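Local coordinates for protein carbohydrate kinase, FGGY (Rhodospirillum rubrum, PDB 3IFR) that probably phosphorylates D-xylulose as a sugar kinase of the FGGY family, at residues Asp74-Leu86 / Gly232-His246. Sequence-based numbering, arbitrary orientation.
Sequences DWRPGGICVTGML and GLPTGLPVYGGAADH
Ile80 is bonded to the strand that begins at Pro238 through both its N-H and its C=O: Ile80 N donates to Pro238 O (3.0 Å) and Ile80 O accepts from Tyr240 N in a nearly straight bond (173°), the pattern of neighbouring parallel strands. Beyond Tyr240 the direct backbone hydrogen bonding is interrupted. Water 2 bridges Val82 N and Tyr240 O where a direct bond would be expected, and direct bonding resumes where Ala243 N donates to Val82 O (2.9 Å). Thr83 then adds a side-chain bond: with OG1 anti to the backbone N (chi1 178°), the hydroxyl donates to Ala243 O at 2.8 Å, from well above the carbonyl plane. Asp245 N, at the start of the following helix, reaches Gly84 O, while the Asp245 carboxylate lies against Gly84 and Met85 CA; its OD1 takes a water that also binds Leu86 N. Both Leu86 methyls pack on Ala244 CB, and CD2 continues to the edge of the His246 ring.

On the Ile80 side chain, CG2 lies beside Val239 CG2 (3.6 Å) and also meets Leu237 CD2, whereas CD1 touches Leu233 CD2 across a right-angled crossing. At the far end, Leu233 CD1 reaches the Trp75 ring edge at CZ2 (4.1 Å). Pro77 CD covers one indole face, and water 1 links Trp75 NE1 to Gly232 O.

Strand 77-84 is central in the six-stranded mixed sheet of the N-terminal, actin-like ATPase domain, between 8-14 and 238-244, and 238-244 is followed by the outermost strand 219-222. Helix 52-70 covers Trp75, Ile80 and Leu233, helix 163-172 packs on Val82 and Val239, and helix 437-448 lies over Cys81, Thr83 and Tyr240.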
loop_
_atom_site.group_PDB
_atom_site.type_symbol
_atom_site.label_atom_id
_atom_site.label_comp_id
_atom_site.label_asym_id
_atom_site.label_seq_id
_atom_site.Cartn_x
_atom_site.Cartn_y
_atom_site.Cartn_z
ATOM N N ASP A 74 4.676 30.303 -13.646
ATOM C CA ASP A 74 3.716 29.566 -12.814
ATOM C C ASP A 74 4.430 28.564 -11.881
ATOM O O ASP A 74 3.860 27.518 -11.502
ATOM C CB ASP A 74 2.649 28.872 -13.663
ATOM C CG ASP A 74 1.450 28.404 -12.835
ATOM O OD1 ASP A 74 0.922 27.292 -13.125
ATOM O OD2 ASP A 74 1.022 29.139 -11.892
ATOM N N TRP A 75 5.678 28.907 -11.525
ATOM C CA TRP A 75 6.512 28.111 -10.643
ATOM C C TRP A 75 6.655 28.812 -9.276
ATOM O O TRP A 75 7.423 29.745 -9.138
ATOM C CB TRP A 75 7.897 27.952 -11.292
ATOM C CG TRP A 75 8.904 27.087 -10.556
ATOM C CD1 TRP A 75 10.118 27.485 -10.026
ATOM C CD2 TRP A 75 8.810 25.675 -10.303
ATOM N NE1 TRP A 75 10.766 26.405 -9.462
ATOM C CE2 TRP A 75 9.986 25.288 -9.623
ATOM C CE3 TRP A 75 7.854 24.704 -10.592
ATOM C CZ2 TRP A 75 10.212 23.971 -9.227
ATOM C CZ3 TRP A 75 8.083 23.404 -10.185
ATOM C CH2 TRP A 75 9.242 23.051 -9.518
ATOM N N ARG A 76 5.925 28.380 -8.261
ATOM C CA ARG A 76 6.135 28.974 -6.935
ATOM C C ARG A 76 5.893 27.930 -5.838
ATOM O O ARG A 76 5.055 28.128 -4.978
ATOM C CB ARG A 76 5.238 30.214 -6.756
ATOM C CG ARG A 76 3.808 29.975 -7.232
ATOM C CD ARG A 76 2.818 31.194 -7.195
ATOM N NE ARG A 76 1.864 31.072 -8.304
ATOM C CZ ARG A 76 0.766 30.313 -8.276
ATOM N NH1 ARG A 76 -0.027 30.230 -9.335
ATOM N NH2 ARG A 76 0.449 29.635 -7.178
ATOM N N PRO A 77 6.615 26.791 -5.896
ATOM C CA PRO A 77 6.410 25.703 -4.938
ATOM C C PRO A 77 6.795 26.119 -3.525
ATOM O O PRO A 77 7.835 26.751 -3.345
ATOM C CB PRO A 77 7.364 24.616 -5.460
ATOM C CG PRO A 77 8.333 25.360 -6.296
ATOM C CD PRO A 77 7.499 26.348 -6.984
ATOM N N GLY A 78 5.978 25.738 -2.544
ATOM C CA GLY A 78 6.116 26.226 -1.185
ATOM C C GLY A 78 6.446 25.127 -0.191
ATOM O O GLY A 78 6.738 25.403 0.970
ATOM N N GLY A 79 6.391 23.885 -0.651
ATOM C CA GLY A 79 6.829 22.749 0.134
ATOM C C GLY A 79 6.817 21.486 -0.706
ATOM O O GLY A 79 6.164 21.438 -1.744
ATOM N N ILE A 80 7.544 20.461 -0.288
ATOM C CA ILE A 80 7.533 19.193 -1.025
ATOM C C ILE A 80 7.415 18.035 -0.038
ATOM O O ILE A 80 8.000 18.076 1.046
ATOM C CB ILE A 80 8.800 19.018 -1.850
ATOM C CG1 ILE A 80 8.846 17.628 -2.470
ATOM C CG2 ILE A 80 10.001 19.209 -0.977
ATOM C CD1 ILE A 80 9.722 17.556 -3.660
ATOM N N CYS A 81 6.635 17.024 -0.379
ATOM C CA CYS A 81 6.644 15.780 0.408
ATOM C C CYS A 81 7.009 14.601 -0.507
ATOM O O CYS A 81 6.533 14.493 -1.663
ATOM C CB CYS A 81 5.307 15.548 1.129
ATOM S SG CYS A 81 5.174 13.959 2.037
ATOM N N VAL A 82 7.868 13.727 -0.007
ATOM C CA VAL A 82 8.259 12.551 -0.766
ATOM C C VAL A 82 7.628 11.290 -0.164
ATOM O O VAL A 82 7.778 11.016 1.031
ATOM C CB VAL A 82 9.789 12.388 -0.757
ATOM C CG1 VAL A 82 10.209 11.206 -1.612
ATOM C CG2 VAL A 82 10.485 13.663 -1.262
ATOM N N THR A 83 6.976 10.499 -1.013
ATOM C CA THR A 83 6.451 9.199 -0.636
ATOM C C THR A 83 7.122 8.139 -1.573
ATOM O O THR A 83 7.857 8.489 -2.517
ATOM C CB THR A 83 4.913 9.236 -0.780
ATOM O OG1 THR A 83 4.323 7.970 -0.466
ATOM C CG2 THR A 83 4.528 9.613 -2.205
ATOM N N GLY A 84 6.895 6.855 -1.283
ATOM C CA GLY A 84 7.365 5.777 -2.118
ATOM C C GLY A 84 7.063 4.428 -1.482
ATOM O O GLY A 84 6.478 4.347 -0.404
HETATM N N MSE A 85 7.487 3.348 -2.132
HETATM C CA MSE A 85 7.227 2.012 -1.593
HETATM C C MSE A 85 7.987 1.757 -0.267
HETATM O O MSE A 85 9.021 2.361 -0.007
HETATM C CB MSE A 85 7.509 0.956 -2.660
HETATM C CG MSE A 85 8.934 0.398 -2.672
HETATM SE SE MSE A 85 10.436 1.630 -3.099
HETATM C CE MSE A 85 10.424 1.616 -5.088
ATOM N N LEU A 86 7.456 0.883 0.574
ATOM C CA LEU A 86 8.133 0.506 1.818
ATOM C C LEU A 86 7.699 -0.914 2.231
ATOM O O LEU A 86 6.709 -1.453 1.720
ATOM C CB LEU A 86 7.791 1.506 2.961
ATOM C CG LEU A 86 6.380 1.485 3.577
ATOM C CD1 LEU A 86 6.285 2.328 4.860
ATOM C CD2 LEU A 86 5.317 1.950 2.561
ATOM N N GLY A 232 16.540 21.700 -9.423
ATOM C CA GLY A 232 15.767 22.876 -9.823
ATOM C C GLY A 232 14.921 23.469 -8.694
ATOM O O GLY A 232 14.522 24.631 -8.746
ATOM N N LEU A 233 14.617 22.667 -7.674
ATOM C CA LEU A 233 13.861 23.169 -6.511
ATOM C C LEU A 233 14.514 24.417 -5.925
ATOM O O LEU A 233 15.746 24.553 -5.904
ATOM C CB LEU A 233 13.738 22.089 -5.424
ATOM C CG LEU A 233 12.508 21.157 -5.427
ATOM C CD1 LEU A 233 11.848 21.059 -6.768
ATOM C CD2 LEU A 233 12.748 19.721 -4.844
ATOM N N PRO A 234 13.687 25.351 -5.443
ATOM C CA PRO A 234 14.251 26.562 -4.835
ATOM C C PRO A 234 15.098 26.194 -3.636
ATOM O O PRO A 234 14.769 25.263 -2.903
ATOM C CB PRO A 234 13.009 27.351 -4.368
ATOM C CG PRO A 234 11.869 26.792 -5.127
ATOM C CD PRO A 234 12.221 25.338 -5.432
ATOM N N THR A 235 16.187 26.908 -3.439
ATOM C CA THR A 235 16.996 26.686 -2.256
ATOM C C THR A 235 16.156 26.897 -0.978
ATOM O O THR A 235 15.317 27.791 -0.910
ATOM C CB THR A 235 18.188 27.635 -2.270
ATOM O OG1 THR A 235 18.965 27.386 -3.455
ATOM C CG2 THR A 235 19.054 27.421 -1.050
ATOM N N GLY A 236 16.361 26.068 0.035
ATOM C CA GLY A 236 15.629 26.270 1.279
ATOM C C GLY A 236 14.158 25.843 1.312
ATOM O O GLY A 236 13.527 25.933 2.341
ATOM N N LEU A 237 13.623 25.363 0.193
ATOM C CA LEU A 237 12.282 24.812 0.165
ATOM C C LEU A 237 12.005 23.848 1.309
ATOM O O LEU A 237 12.709 22.835 1.458
ATOM C CB LEU A 237 12.065 24.035 -1.126
ATOM C CG LEU A 237 10.593 23.722 -1.358
ATOM C CD1 LEU A 237 9.892 25.052 -1.607
ATOM C CD2 LEU A 237 10.330 22.736 -2.558
ATOM N N PRO A 238 10.939 24.112 2.086
ATOM C CA PRO A 238 10.607 23.140 3.139
ATOM C C PRO A 238 10.326 21.731 2.611
ATOM O O PRO A 238 9.527 21.538 1.670
ATOM C CB PRO A 238 9.352 23.721 3.777
ATOM C CG PRO A 238 9.462 25.195 3.475
ATOM C CD PRO A 238 10.043 25.279 2.102
ATOM N N VAL A 239 10.948 20.751 3.247
ATOM C CA VAL A 239 10.669 19.360 2.953
ATOM C C VAL A 239 10.051 18.669 4.157
ATOM O O VAL A 239 10.614 18.696 5.245
ATOM C CB VAL A 239 11.947 18.614 2.598
ATOM C CG1 VAL A 239 11.619 17.160 2.256
ATOM C CG2 VAL A 239 12.654 19.307 1.424
ATOM N N TYR A 240 8.900 18.048 3.958
ATOM C CA TYR A 240 8.139 17.372 5.020
ATOM C C TYR A 240 8.627 15.955 5.270
ATOM O O TYR A 240 9.492 15.463 4.547
ATOM C CB TYR A 240 6.647 17.385 4.667
ATOM C CG TYR A 240 6.128 18.776 4.863
ATOM C CD1 TYR A 240 6.139 19.705 3.821
ATOM C CD2 TYR A 240 5.758 19.213 6.140
ATOM C CE1 TYR A 240 5.715 21.007 4.021
ATOM C CE2 TYR A 240 5.355 20.506 6.355
ATOM C CZ TYR A 240 5.332 21.399 5.305
ATOM O OH TYR A 240 4.916 22.682 5.559
ATOM N N GLY A 241 8.119 15.337 6.323
ATOM C CA GLY A 241 8.421 13.957 6.592
ATOM C C GLY A 241 8.055 13.106 5.386
ATOM O O GLY A 241 7.076 13.382 4.694
ATOM N N GLY A 242 8.833 12.065 5.113
ATOM C CA GLY A 242 8.427 11.125 4.081
ATOM C C GLY A 242 7.160 10.371 4.457
ATOM O O GLY A 242 6.876 10.140 5.647
ATOM N N ALA A 243 6.439 9.967 3.438
ATOM C CA ALA A 243 5.122 9.432 3.562
ATOM C C ALA A 243 5.073 8.047 3.017
ATOM O O ALA A 243 5.562 7.801 1.989
ATOM C CB ALA A 243 4.182 10.299 2.841
ATOM N N ALA A 244 4.482 7.131 3.738
ATOM C CA ALA A 244 4.280 5.804 3.223
ATOM C C ALA A 244 3.309 5.745 2.018
ATOM O O ALA A 244 2.239 6.175 2.128
ATOM C CB ALA A 244 3.841 4.904 4.306
ATOM N N ASP A 245 3.714 5.200 0.891
ATOM C CA ASP A 245 2.901 5.263 -0.306
ATOM C C ASP A 245 1.453 4.816 -0.251
ATOM O O ASP A 245 0.622 5.515 -0.715
ATOM C CB ASP A 245 3.597 4.744 -1.562
ATOM C CG ASP A 245 3.810 3.264 -1.576
ATOM O OD1 ASP A 245 3.596 2.565 -0.611
ATOM O OD2 ASP A 245 4.195 2.790 -2.586
ATOM N N HIS A 246 1.152 3.658 0.313
ATOM C CA HIS A 246 -0.212 3.225 0.356
ATOM C C HIS A 246 -1.104 4.071 1.268
ATOM O O HIS A 246 -2.226 4.267 0.966
ATOM C CB HIS A 246 -0.337 1.705 0.587
ATOM C CG HIS A 246 0.120 1.253 1.927
ATOM N ND1 HIS A 246 1.416 1.375 2.342
ATOM C CD2 HIS A 246 -0.540 0.675 2.947
ATOM C CE1 HIS A 246 1.533 0.901 3.556
ATOM N NE2 HIS A 246 0.362 0.467 3.945
HETATM O O HOH W 1 13.284 27.201 -8.166
HETATM O O HOH W 2 9.375 14.280 2.237
HETATM O O HOH W 3 4.620 -0.140 -0.660
#